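Long-range contacts in 3-phosphoshikimate 1-carboxyvinyltransferase (Streptomyces sviceus, PDB 7M0O), which probably catalyses transfer of the enolpyruvyl group of phosphoenolpyruvate to the 5-hydroxyl of shikimate-3-phosphate, the sixth of seven steps to chorismate: residues A[215-220]-A[249-254]; A[240-245]-A[272-277]; A[221-226]-A[244-249]; A[103-108]-A[131-136]. All blocks are in the same frame, centred on the assembly; numbering follows the deposited sequence.

Contact 1. Residues A[215-220]-A[249-254]; sequences TTYAIE and GALQGD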
loop_
_atom_site.group_PDB
_atom_site.type_symbol
_atom_site.label_atom_id
_atom_site.label_comp_id
_atom_site.label_asym_id
_atom_site.label_seq_id
_atom_site.Cartn_x
_atom_site.Cartn_y
_atom_site.Cartn_z
ATOM N N THR A 215 -8.406 -19.472 0.549
ATOM C CA THR A 215 -8.476 -19.279 1.989
ATOM C C THR A 215 -9.401 -18.100 2.288
ATOM O O THR A 215 -9.948 -17.464 1.383
ATOM C CB THR A 215 -7.068 -19.073 2.564
ATOM O OG1 THR A 215 -7.109 -19.164 3.993
ATOM C CG2 THR A 215 -6.512 -17.713 2.150
ATOM N N THR A 216 -9.609 -17.839 3.576
ATOM C CA THR A 216 -10.205 -16.590 4.026
ATOM C C THR A 216 -9.049 -15.655 4.345
ATOM O O THR A 216 -8.194 -15.998 5.164
ATOM C CB THR A 216 -11.104 -16.801 5.247
ATOM O OG1 THR A 216 -12.314 -17.460 4.859
ATOM C CG2 THR A 216 -11.477 -15.467 5.891
ATOM N N TYR A 217 -8.995 -14.499 3.674
ATOM C CA TYR A 217 -7.862 -13.587 3.802
ATOM C C TYR A 217 -8.379 -12.203 4.163
ATOM O O TYR A 217 -9.118 -11.590 3.384
ATOM C CB TYR A 217 -7.011 -13.526 2.524
ATOM C CG TYR A 217 -5.739 -12.749 2.771
ATOM C CD1 TYR A 217 -4.640 -13.349 3.381
ATOM C CD2 TYR A 217 -5.661 -11.401 2.453
ATOM C CE1 TYR A 217 -3.490 -12.617 3.648
ATOM C CE2 TYR A 217 -4.526 -10.665 2.714
ATOM C CZ TYR A 217 -3.446 -11.275 3.310
ATOM O OH TYR A 217 -2.318 -10.528 3.567
ATOM N N ALA A 218 -7.996 -11.724 5.342
ATOM C CA ALA A 218 -8.366 -10.396 5.812
ATOM C C ALA A 218 -7.351 -9.366 5.325
ATOM O O ALA A 218 -6.137 -9.542 5.516
ATOM C CB ALA A 218 -8.443 -10.377 7.341
ATOM N N ILE A 219 -7.856 -8.289 4.724
ATOM C CA ILE A 219 -7.025 -7.188 4.238
ATOM C C ILE A 219 -6.741 -6.237 5.393
ATOM O O ILE A 219 -7.670 -5.756 6.062
ATOM C CB ILE A 219 -7.717 -6.446 3.082
ATOM C CG1 ILE A 219 -7.984 -7.393 1.909
ATOM C CG2 ILE A 219 -6.883 -5.209 2.656
ATOM C CD1 ILE A 219 -6.762 -8.056 1.433
ATOM N N GLU A 220 -5.461 -5.949 5.614
ATOM C CA GLU A 220 -5.080 -5.006 6.673
ATOM C C GLU A 220 -5.507 -3.584 6.315
ATOM O O GLU A 220 -5.376 -3.164 5.161
ATOM C CB GLU A 220 -3.565 -5.011 6.900
ATOM C CG GLU A 220 -3.023 -6.234 7.589
ATOM C CD GLU A 220 -1.497 -6.292 7.597
ATOM O OE1 GLU A 220 -0.814 -5.243 7.431
ATOM O OE2 GLU A 220 -0.976 -7.410 7.769
ATOM N N GLY A 249 0.830 -10.153 13.692
ATOM C CA GLY A 249 1.398 -10.693 12.473
ATOM C C GLY A 249 1.335 -9.761 11.282
ATOM O O GLY A 249 1.403 -10.223 10.142
ATOM N N ALA A 250 1.235 -8.451 11.518
ATOM C CA ALA A 250 0.936 -7.524 10.436
ATOM C C ALA A 250 2.063 -7.455 9.418
ATOM O O ALA A 250 3.248 -7.444 9.764
ATOM C CB ALA A 250 0.666 -6.117 10.977
ATOM N N LEU A 251 1.668 -7.377 8.145
ATOM C CA LEU A 251 2.627 -7.321 7.049
ATOM C C LEU A 251 3.239 -5.941 6.868
ATOM O O LEU A 251 4.361 -5.842 6.368
ATOM C CB LEU A 251 1.961 -7.757 5.741
ATOM C CG LEU A 251 1.358 -9.159 5.717
ATOM C CD1 LEU A 251 1.084 -9.587 4.288
ATOM C CD2 LEU A 251 2.265 -10.156 6.434
ATOM N N GLN A 252 2.534 -4.870 7.241
ATOM C CA GLN A 252 3.006 -3.519 6.966
ATOM C C GLN A 252 3.965 -3.050 8.051
ATOM O O GLN A 252 3.597 -3.009 9.227
ATOM C CB GLN A 252 1.828 -2.551 6.874
ATOM C CG GLN A 252 0.920 -2.803 5.670
ATOM C CD GLN A 252 -0.353 -2.010 5.802
ATOM O OE1 GLN A 252 -0.442 -0.861 5.356
ATOM N NE2 GLN A 252 -1.330 -2.596 6.457
ATOM N N GLY A 253 5.183 -2.662 7.645
ATOM C CA GLY A 253 6.174 -2.182 8.602
ATOM C C GLY A 253 5.769 -0.925 9.364
ATOM O O GLY A 253 6.256 -0.686 10.480
ATOM N N ASP A 254 4.876 -0.111 8.797
ATOM C CA ASP A 254 4.580 1.143 9.487
ATOM C C ASP A 254 3.761 0.944 10.753
ATOM O O ASP A 254 3.628 1.906 11.519
ATOM C CB ASP A 254 3.854 2.125 8.566
ATOM C CG ASP A 254 4.798 2.827 7.601
ATOM O OD1 ASP A 254 6.030 2.585 7.663
ATOM O OD2 ASP A 254 4.302 3.598 6.760
#
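The carboxylate of Glu-220 reaches across to the loop 249-254 and holds it through both of its oxygens. CG stands beside the backbone N and anti to the carbonyl carbon (chi1 -73°), and the extended chain carries the carboxylate to the loop. Glu-220 OE2 uses its syn lone pair to take the N-H of Leu-251, 2.7 Å from Leu-251 N and almost straight at 173°. Glu-220 OE2 also lies 3.3 Å from Ala-250 CA. Glu-220 OE1 turns its anti lone pair to the amide of Gln-252, with Gln-252 NE2 at 2.9 Å and the acceptor lying in the amide plane; a weak bond from Gln-252 N reaches it as well.

EPSP synthases consist of two globular domains joined by two passages of the chain, and Glu-220 probably lies on one of these, just past strand 216-218 and joined to Ser-7 by a backbone hydrogen bond. An acid of this length suits a place where a bend of loop presents N-H groups. The Glu-220 and Gln-252 chains run antiparallel alongside each other, carboxylate and amide 24° from coplanar, and the amide is fixed further by Pro-221 O and Ala-223 N. Farther back, Tyr-217 directs its ring at the loop from CG anti to the backbone N, and Tyr-217 OH ends 3.6 Å from Leu-251 CD1. Met-190 of helix 182-193 touches both side chains.

Contact 2. Residues A[240-245]-A[272-277]; sequences EVTVPG and ADATTV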
loop_
_atom_site.group_PDB
_atom_site.type_symbol
_atom_site.label_atom_id
_atom_site.label_comp_id
_atom_site.label_asym_id
_atom_site.label_seq_id
_atom_site.Cartn_x
_atom_site.Cartn_y
_atom_site.Cartn_z
ATOM N N GLU A 240 -8.544 6.610 23.675
ATOM C CA GLU A 240 -8.146 5.319 23.124
ATOM C C GLU A 240 -8.587 5.209 21.670
ATOM O O GLU A 240 -9.681 5.651 21.285
ATOM C CB GLU A 240 -8.682 4.123 23.992
ATOM C CG GLU A 240 -10.174 3.910 24.007
ATOM C CD GLU A 240 -10.640 2.780 24.958
ATOM O OE1 GLU A 240 -9.981 2.486 25.985
ATOM O OE2 GLU A 240 -11.690 2.195 24.645
ATOM N N VAL A 241 -7.688 4.668 20.854
ATOM C CA VAL A 241 -7.954 4.347 19.459
ATOM C C VAL A 241 -7.577 2.894 19.234
ATOM O O VAL A 241 -6.448 2.482 19.530
ATOM C CB VAL A 241 -7.181 5.267 18.494
ATOM C CG1 VAL A 241 -7.251 4.720 17.061
ATOM C CG2 VAL A 241 -7.768 6.675 18.551
ATOM N N THR A 242 -8.520 2.110 18.720
ATOM C CA THR A 242 -8.222 0.750 18.296
ATOM C C THR A 242 -8.417 0.636 16.791
ATOM O O THR A 242 -9.423 1.117 16.258
ATOM C CB THR A 242 -9.114 -0.264 19.026
ATOM O OG1 THR A 242 -8.883 -0.150 20.440
ATOM C CG2 THR A 242 -8.784 -1.686 18.575
ATOM N N VAL A 243 -7.464 -0.007 16.112
ATOM C CA VAL A 243 -7.607 -0.328 14.691
ATOM C C VAL A 243 -7.707 -1.836 14.506
ATOM O O VAL A 243 -6.676 -2.533 14.530
ATOM C CB VAL A 243 -6.440 0.236 13.859
ATOM C CG1 VAL A 243 -6.619 -0.122 12.378
ATOM C CG2 VAL A 243 -6.334 1.764 14.023
ATOM N N PRO A 244 -8.906 -2.393 14.326
ATOM C CA PRO A 244 -9.000 -3.838 14.092
ATOM C C PRO A 244 -8.357 -4.196 12.761
ATOM O O PRO A 244 -8.495 -3.469 11.774
ATOM C CB PRO A 244 -10.512 -4.110 14.080
ATOM C CG PRO A 244 -11.172 -2.876 14.645
ATOM C CD PRO A 244 -10.226 -1.737 14.315
ATOM N N GLY A 245 -7.674 -5.334 12.735
ATOM C CA GLY A 245 -7.044 -5.826 11.525
ATOM C C GLY A 245 -5.563 -5.549 11.439
ATOM O O GLY A 245 -4.899 -6.066 10.526
ATOM N N ALA A 272 -3.477 -10.015 18.727
ATOM C CA ALA A 272 -3.426 -10.884 17.553
ATOM C C ALA A 272 -4.178 -10.294 16.365
ATOM O O ALA A 272 -3.757 -10.475 15.214
ATOM C CB ALA A 272 -3.988 -12.264 17.892
ATOM N N ASP A 273 -5.294 -9.590 16.612
ATOM C CA ASP A 273 -6.168 -9.162 15.526
ATOM C C ASP A 273 -6.489 -7.672 15.569
ATOM O O ASP A 273 -7.369 -7.224 14.822
ATOM C CB ASP A 273 -7.488 -9.950 15.536
ATOM C CG ASP A 273 -7.286 -11.457 15.437
ATOM O OD1 ASP A 273 -6.573 -11.907 14.516
ATOM O OD2 ASP A 273 -7.849 -12.191 16.285
ATOM N N ALA A 274 -5.817 -6.903 16.421
ATOM C CA ALA A 274 -6.164 -5.493 16.602
ATOM C C ALA A 274 -5.081 -4.849 17.450
ATOM O O ALA A 274 -4.398 -5.529 18.211
ATOM C CB ALA A 274 -7.527 -5.316 17.279
ATOM N N THR A 275 -4.957 -3.516 17.332
ATOM C CA THR A 275 -3.976 -2.733 18.082
ATOM C C THR A 275 -4.673 -1.562 18.744
ATOM O O THR A 275 -5.380 -0.808 18.073
ATOM C CB THR A 275 -2.847 -2.203 17.175
ATOM O OG1 THR A 275 -2.036 -3.299 16.753
ATOM C CG2 THR A 275 -1.924 -1.224 17.932
ATOM N N THR A 276 -4.435 -1.383 20.046
ATOM C CA THR A 276 -5.021 -0.286 20.807
ATOM C C THR A 276 -3.914 0.626 21.324
ATOM O O THR A 276 -2.936 0.142 21.902
ATOM C CB THR A 276 -5.845 -0.823 21.987
ATOM O OG1 THR A 276 -6.880 -1.696 21.502
ATOM C CG2 THR A 276 -6.476 0.330 22.751
ATOM N N VAL A 277 -4.063 1.942 21.119
ATOM C CA VAL A 277 -3.167 2.940 21.701
ATOM C C VAL A 277 -3.986 3.816 22.639
ATOM O O VAL A 277 -5.078 4.259 22.279
ATOM C CB VAL A 277 -2.478 3.783 20.614
ATOM C CG1 VAL A 277 -1.721 4.946 21.247
ATOM C CG2 VAL A 277 -1.521 2.892 19.823
#
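Thr-242 and Thr-276 adopt nearly the same first torsion, -60° and -58°, which sets each OG1 beside its own backbone N and each CG2 anti to it. As a result the two hydroxyls converge from neighbouring strands, with Thr-242 OG1 and Thr-276 OG1 only 2.7 Å apart in a hydrogen bond that either could donate, while each methyl packs against the other threonine's oxygen. Beta-branched threonine suits the strand backbone and offers both a polar and an apolar branch on this partly solvent-exposed face. A valine in place of Thr-276 would probably leave the hydroxyl of Thr-242 without its mate across the strands.

The two threonines form a non-hydrogen-bonded pair of an antiparallel ladder, flanked by hydrogen-bonded pairs. Val-241 and Val-277 exchange two bonds, Val-241 N to Val-277 O at 3.0 Å and Val-277 N to Val-241 O at 2.9 Å. Between Val-243 and Thr-275 the exchange is uneven: Val-243 N lies 3.0 Å from Thr-275 O, but the return bond is weak. Farther on, Ala-274 CB rests 3.8 Å from Pro-244 CA, its small methyl fitting beside the proline, and just past this last bridged pair Gly-245 N donates to Asp-273 O (2.8 Å).

Strand 274-278 runs between 240-244 and 267-270 in a three-stranded antiparallel sheet. The face bearing Val-241, Val-243, Thr-275 and Val-277 lies against helix 223-235, where Phe-230 meets the last three, and the hydroxyl of Thr-275 is bonded to Leu-246 O.

Contact 3. Residues A[221-226]-A[244-249]; sequences PDASTA and PGLGTG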
loop_
_atom_site.group_PDB
_atom_site.type_symbol
_atom_site.label_atom_id
_atom_site.label_comp_id
_atom_site.label_asym_id
_atom_site.label_seq_id
_atom_site.Cartn_x
_atom_site.Cartn_y
_atom_site.Cartn_z
ATOM N N PRO A 221 -6.003 -2.814 7.282
ATOM C CA PRO A 221 -6.127 -1.371 7.065
ATOM C C PRO A 221 -4.760 -0.769 6.783
ATOM O O PRO A 221 -3.734 -1.260 7.255
ATOM C CB PRO A 221 -6.700 -0.853 8.394
ATOM C CG PRO A 221 -7.301 -2.072 9.047
ATOM C CD PRO A 221 -6.482 -3.234 8.611
ATOM N N ASP A 222 -4.747 0.301 6.003
ATOM C CA ASP A 222 -3.488 0.975 5.718
ATOM C C ASP A 222 -2.847 1.446 7.021
ATOM O O ASP A 222 -3.425 2.250 7.763
ATOM C CB ASP A 222 -3.714 2.148 4.765
ATOM C CG ASP A 222 -2.421 2.708 4.211
ATOM O OD1 ASP A 222 -1.639 3.293 4.989
ATOM O OD2 ASP A 222 -2.194 2.587 2.989
ATOM N N ALA A 223 -1.650 0.935 7.293
ATOM C CA ALA A 223 -0.980 1.231 8.555
ATOM C C ALA A 223 -0.360 2.622 8.576
ATOM O O ALA A 223 -0.202 3.209 9.653
ATOM C CB ALA A 223 0.093 0.173 8.839
ATOM N N SER A 224 0.010 3.156 7.413
ATOM C CA SER A 224 0.500 4.529 7.350
ATOM C C SER A 224 -0.618 5.512 7.667
ATOM O O SER A 224 -0.430 6.463 8.432
ATOM C CB SER A 224 1.077 4.800 5.958
ATOM O OG SER A 224 1.997 3.793 5.586
ATOM N N THR A 225 -1.800 5.271 7.102
ATOM C CA THR A 225 -2.986 6.045 7.454
ATOM C C THR A 225 -3.313 5.905 8.936
ATOM O O THR A 225 -3.708 6.879 9.589
ATOM C CB THR A 225 -4.158 5.573 6.595
ATOM O OG1 THR A 225 -3.897 5.928 5.236
ATOM C CG2 THR A 225 -5.479 6.198 7.053
ATOM N N ALA A 226 -3.117 4.706 9.497
ATOM C CA ALA A 226 -3.429 4.491 10.902
ATOM C C ALA A 226 -2.520 5.286 11.828
ATOM O O ALA A 226 -2.930 5.582 12.955
ATOM C CB ALA A 226 -3.334 3.003 11.261
ATOM N N PRO A 244 -8.906 -2.393 14.326
ATOM C CA PRO A 244 -9.000 -3.838 14.092
ATOM C C PRO A 244 -8.357 -4.196 12.761
ATOM O O PRO A 244 -8.495 -3.469 11.774
ATOM C CB PRO A 244 -10.512 -4.110 14.080
ATOM C CG PRO A 244 -11.172 -2.876 14.645
ATOM C CD PRO A 244 -10.226 -1.737 14.315
ATOM N N GLY A 245 -7.674 -5.334 12.735
ATOM C CA GLY A 245 -7.044 -5.826 11.525
ATOM C C GLY A 245 -5.563 -5.549 11.439
ATOM O O GLY A 245 -4.899 -6.066 10.526
ATOM N N LEU A 246 -5.028 -4.733 12.347
ATOM C CA LEU A 246 -3.596 -4.528 12.491
ATOM C C LEU A 246 -3.196 -5.189 13.798
ATOM O O LEU A 246 -3.564 -4.707 14.876
ATOM C CB LEU A 246 -3.243 -3.039 12.492
ATOM C CG LEU A 246 -3.374 -2.292 11.168
ATOM C CD1 LEU A 246 -2.924 -0.831 11.334
ATOM C CD2 LEU A 246 -2.576 -2.979 10.065
ATOM N N GLY A 247 -2.481 -6.304 13.699
ATOM C CA GLY A 247 -2.115 -7.086 14.859
ATOM C C GLY A 247 -0.676 -7.549 14.814
ATOM O O GLY A 247 0.121 -7.042 14.015
ATOM N N THR A 248 -0.341 -8.534 15.654
ATOM C CA THR A 248 1.052 -8.946 15.805
ATOM C C THR A 248 1.636 -9.482 14.505
ATOM O O THR A 248 2.832 -9.305 14.243
ATOM C CB THR A 248 1.186 -10.011 16.901
ATOM O OG1 THR A 248 0.483 -9.596 18.078
ATOM C CG2 THR A 248 2.653 -10.220 17.260
ATOM N N GLY A 249 0.830 -10.153 13.692
ATOM C CA GLY A 249 1.398 -10.693 12.473
ATOM C C GLY A 249 1.335 -9.761 11.282
ATOM O O GLY A 249 1.403 -10.223 10.142
#
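Leu-246 reaches from its loop into the angle between Pro-221 and the first turn of helix 223-235. Its CB leads toward that segment, and Leu-246 CG, set anti to the carbonyl carbon (chi1 -71°), comes within 4.1 Å of Pro-221 CD. Leu-246 CD2 lies 3.5 Å from Pro-221 O, while Leu-246 CD1 goes on to the helix and touches two methyls, 3.9 Å from Ala-226 CB and 4.0 Å from Ala-223 CB. Alanines keep this side of the turn low, so a branched leucine tip fits closely. A serine in place of Leu-246 would probably open a gap beside Ala-223 and Ala-226 and leave the proline ring without one of its apolar neighbours.

The turn begins with an N-cap: Asp-222 OD1 accepts from Thr-225 N at 2.9 Å, tilted out of the carboxylate plane. This helix start lies by the probable interdomain crossover, the Ala-223 side chain about 9 Å from that of Asp-295, the predicted proton acceptor. At the proline ring, Pro-221 CG also lies 3.3 Å from Pro-244 O. Gly-245 fits next to it because a CB there would run into Pro-221 CD and, at phi 100°, into the preceding carbonyl.

No hydrogen bond passes between 221-226 and 244-249. They meet by packing, of carbon on carbon and carbon on carbonyl oxygen, while Gln-252 bonds to 221-226 and Thr-275 to Leu-246 O, so their mutual fit probably depends on shape.

Contact 4. Residues A[103-108]-A[131-136]; sequences QMRRRP and HHPLTV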
loop_
_atom_site.group_PDB
_atom_site.type_symbol
_atom_site.label_atom_id
_atom_site.label_comp_id
_atom_site.label_asym_id
_atom_site.label_seq_id
_atom_site.Cartn_x
_atom_site.Cartn_y
_atom_site.Cartn_z
ATOM N N GLN A 103 -6.765 8.328 -20.464
ATOM C CA GLN A 103 -5.708 8.768 -19.562
ATOM C C GLN A 103 -4.817 7.603 -19.124
ATOM O O GLN A 103 -3.587 7.757 -19.047
ATOM C CB GLN A 103 -6.327 9.502 -18.360
ATOM C CG GLN A 103 -7.518 8.800 -17.700
ATOM C CD GLN A 103 -8.901 9.283 -18.181
ATOM O OE1 GLN A 103 -9.150 9.461 -19.380
ATOM N NE2 GLN A 103 -9.813 9.469 -17.227
ATOM N N MET A 104 -5.398 6.429 -18.873
ATOM C CA MET A 104 -4.607 5.278 -18.438
ATOM C C MET A 104 -3.837 4.629 -19.586
ATOM O O MET A 104 -2.810 3.989 -19.339
ATOM C CB MET A 104 -5.514 4.245 -17.748
ATOM C CG MET A 104 -4.800 2.961 -17.278
ATOM S SD MET A 104 -3.760 3.149 -15.805
ATOM C CE MET A 104 -2.422 2.014 -16.175
ATOM N N ARG A 105 -4.297 4.777 -20.837
ATOM C CA ARG A 105 -3.491 4.350 -21.981
ATOM C C ARG A 105 -2.115 4.994 -21.954
ATOM O O ARG A 105 -1.149 4.410 -22.444
ATOM C CB ARG A 105 -4.192 4.681 -23.308
ATOM C CG ARG A 105 -5.437 3.850 -23.648
ATOM C CD ARG A 105 -5.996 4.249 -25.007
ATOM N NE ARG A 105 -7.290 3.640 -25.299
ATOM C CZ ARG A 105 -8.392 4.320 -25.607
ATOM N NH1 ARG A 105 -8.356 5.640 -25.669
ATOM N NH2 ARG A 105 -9.523 3.666 -25.856
ATOM N N ARG A 106 -2.003 6.190 -21.378
ATOM C CA ARG A 106 -0.733 6.895 -21.367
ATOM C C ARG A 106 0.275 6.304 -20.383
ATOM O O ARG A 106 1.431 6.736 -20.384
ATOM C CB ARG A 106 -0.987 8.374 -21.058
ATOM C CG ARG A 106 -1.806 9.089 -22.139
ATOM C CD ARG A 106 -1.800 10.611 -21.910
ATOM N NE ARG A 106 -2.887 11.052 -21.034
ATOM C CZ ARG A 106 -3.587 12.169 -21.211
ATOM N NH1 ARG A 106 -3.309 12.970 -22.237
ATOM N NH2 ARG A 106 -4.561 12.491 -20.361
ATOM N N ARG A 107 -0.126 5.324 -19.558
ATOM C CA ARG A 107 0.757 4.706 -18.576
ATOM C C ARG A 107 1.180 3.326 -19.072
ATOM O O ARG A 107 0.442 2.347 -18.871
ATOM C CB ARG A 107 0.070 4.602 -17.208
ATOM C CG ARG A 107 -0.240 5.967 -16.566
ATOM C CD ARG A 107 -0.767 5.803 -15.154
ATOM N NE ARG A 107 0.127 4.975 -14.352
ATOM C CZ ARG A 107 -0.093 4.641 -13.086
ATOM N NH1 ARG A 107 -1.186 5.062 -12.467
ATOM N NH2 ARG A 107 0.782 3.881 -12.439
ATOM N N PRO A 108 2.340 3.181 -19.705
ATOM C CA PRO A 108 2.719 1.870 -20.249
ATOM C C PRO A 108 3.129 0.895 -19.156
ATOM O O PRO A 108 3.290 1.238 -17.982
ATOM C CB PRO A 108 3.890 2.190 -21.180
ATOM C CG PRO A 108 4.506 3.406 -20.578
ATOM C CD PRO A 108 3.356 4.210 -19.993
ATOM N N HIS A 131 1.902 -0.086 -24.273
ATOM C CA HIS A 131 0.657 0.573 -23.890
ATOM C C HIS A 131 -0.561 -0.298 -24.191
ATOM O O HIS A 131 -0.555 -1.117 -25.112
ATOM C CB HIS A 131 0.499 1.903 -24.645
ATOM C CG HIS A 131 1.571 2.902 -24.349
ATOM N ND1 HIS A 131 1.329 4.049 -23.628
ATOM C CD2 HIS A 131 2.884 2.937 -24.682
ATOM C CE1 HIS A 131 2.448 4.741 -23.512
ATOM N NE2 HIS A 131 3.405 4.096 -24.154
ATOM N N HIS A 132 -1.615 -0.105 -23.402
ATOM C CA HIS A 132 -2.961 -0.444 -23.849
ATOM C C HIS A 132 -3.369 0.465 -25.016
ATOM O O HIS A 132 -2.952 1.621 -25.086
ATOM C CB HIS A 132 -3.958 -0.290 -22.698
ATOM C CG HIS A 132 -3.850 -1.375 -21.672
ATOM N ND1 HIS A 132 -4.461 -2.601 -21.830
ATOM C CD2 HIS A 132 -3.173 -1.439 -20.500
ATOM C CE1 HIS A 132 -4.177 -3.368 -20.790
ATOM N NE2 HIS A 132 -3.396 -2.688 -19.970
ATOM N N PRO A 133 -4.199 -0.031 -25.945
ATOM C CA PRO A 133 -4.818 -1.360 -25.974
ATOM C C PRO A 133 -3.821 -2.461 -26.344
ATOM O O PRO A 133 -2.845 -2.224 -27.059
ATOM C CB PRO A 133 -5.916 -1.209 -27.043
ATOM C CG PRO A 133 -5.441 -0.103 -27.912
ATOM C CD PRO A 133 -4.719 0.848 -27.010
ATOM N N LEU A 134 -4.064 -3.661 -25.823
ATOM C CA LEU A 134 -3.227 -4.806 -26.152
ATOM C C LEU A 134 -4.081 -6.059 -26.164
ATOM O O LEU A 134 -5.118 -6.137 -25.492
ATOM C CB LEU A 134 -2.066 -4.955 -25.169
ATOM C CG LEU A 134 -2.434 -5.067 -23.690
ATOM C CD1 LEU A 134 -2.617 -6.547 -23.304
ATOM C CD2 LEU A 134 -1.370 -4.422 -22.829
ATOM N N THR A 135 -3.623 -7.056 -26.905
ATOM C CA THR A 135 -4.391 -8.272 -27.121
ATOM C C THR A 135 -3.552 -9.477 -26.717
ATOM O O THR A 135 -2.412 -9.610 -27.169
ATOM C CB THR A 135 -4.822 -8.352 -28.588
ATOM O OG1 THR A 135 -5.677 -7.234 -28.873
ATOM C CG2 THR A 135 -5.574 -9.653 -28.876
ATOM N N VAL A 136 -4.109 -10.338 -25.862
ATOM C CA VAL A 136 -3.456 -11.579 -25.438
ATOM C C VAL A 136 -4.181 -12.769 -26.049
ATOM O O VAL A 136 -5.341 -13.047 -25.709
ATOM C CB VAL A 136 -3.421 -11.729 -23.910
ATOM C CG1 VAL A 136 -2.673 -13.027 -23.527
ATOM C CG2 VAL A 136 -2.811 -10.501 -23.233
HETATM O O HOH W 1 -1.170 1.671 -21.182
#
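Arg-105 O accepts a hydrogen bond from the imidazole of His-131, with His-131 ND1 at 2.8 Å. The bond is nearly straight (167°) and lies in the carbonyl plane as well as close to the ring plane, so it holds the ring at its edge. One face of that ring is covered by Pro-108, whose CB stands 3.6 Å from the centroid of the His-131 ring and 13° off its normal, a CH-pi contact. Histidine suits this place because it offers an N-H at the edge and a flat face to the proline at once. CG set anti to the carbonyl carbon (chi1 -62°) turns the ring back toward the end of helix 102-105.

A water lies between the segments. It accepts from His-132 N at 2.9 Å, sits 2.9 Å from Arg-107 O and is 3.0 Å from Arg-105 O, which makes this last carbonyl a shared acceptor, though the water has too few protons for all acceptors in reach.

Beyond this, the extended chain of Arg-105 passes slantwise over His-132 O and Pro-133. Arg-105 CG lies 3.6 Å from His-132 O, and Arg-105 CD comes 4.1 Å from Pro-133 CD, the proline following a cis peptide bond. The guanidinium itself is engaged by Asp-99 in a salt bridge, while His-132 turns its NE2 to Ala-82 O.

The contact thus fastens the stretch after helix 102-105 to the lead-in of strand 134-139. Arg-107, predicted to bind phosphoenolpyruvate, turns its side chain away from 131-136, and the contact may help place its backbone in this substrate-site loop of an EPSP synthase.

Overall arrangement
Following the chain from the N terminus, contact 4 comes first and closes its own loop, from 103-108 to 131-136, before any other contact opens. It joins the end of helix 102-105 to strand 134-139 and lies about 31 to 41 Å between centres from the rest. Contact 1 then opens at strand 216-218, closing at the loop 249-254 before helix 257-263, and contact 3 opens and closes within its span, bringing the start of helix 223-235 to the loop after strand 240-244; the two share Gly-249. Contact 2 opens on that strand, sharing Pro-244 and Gly-245 with contact 3, and crosses contact 1 before closing at strand 274-278. Contacts 1 to 3 touch one another.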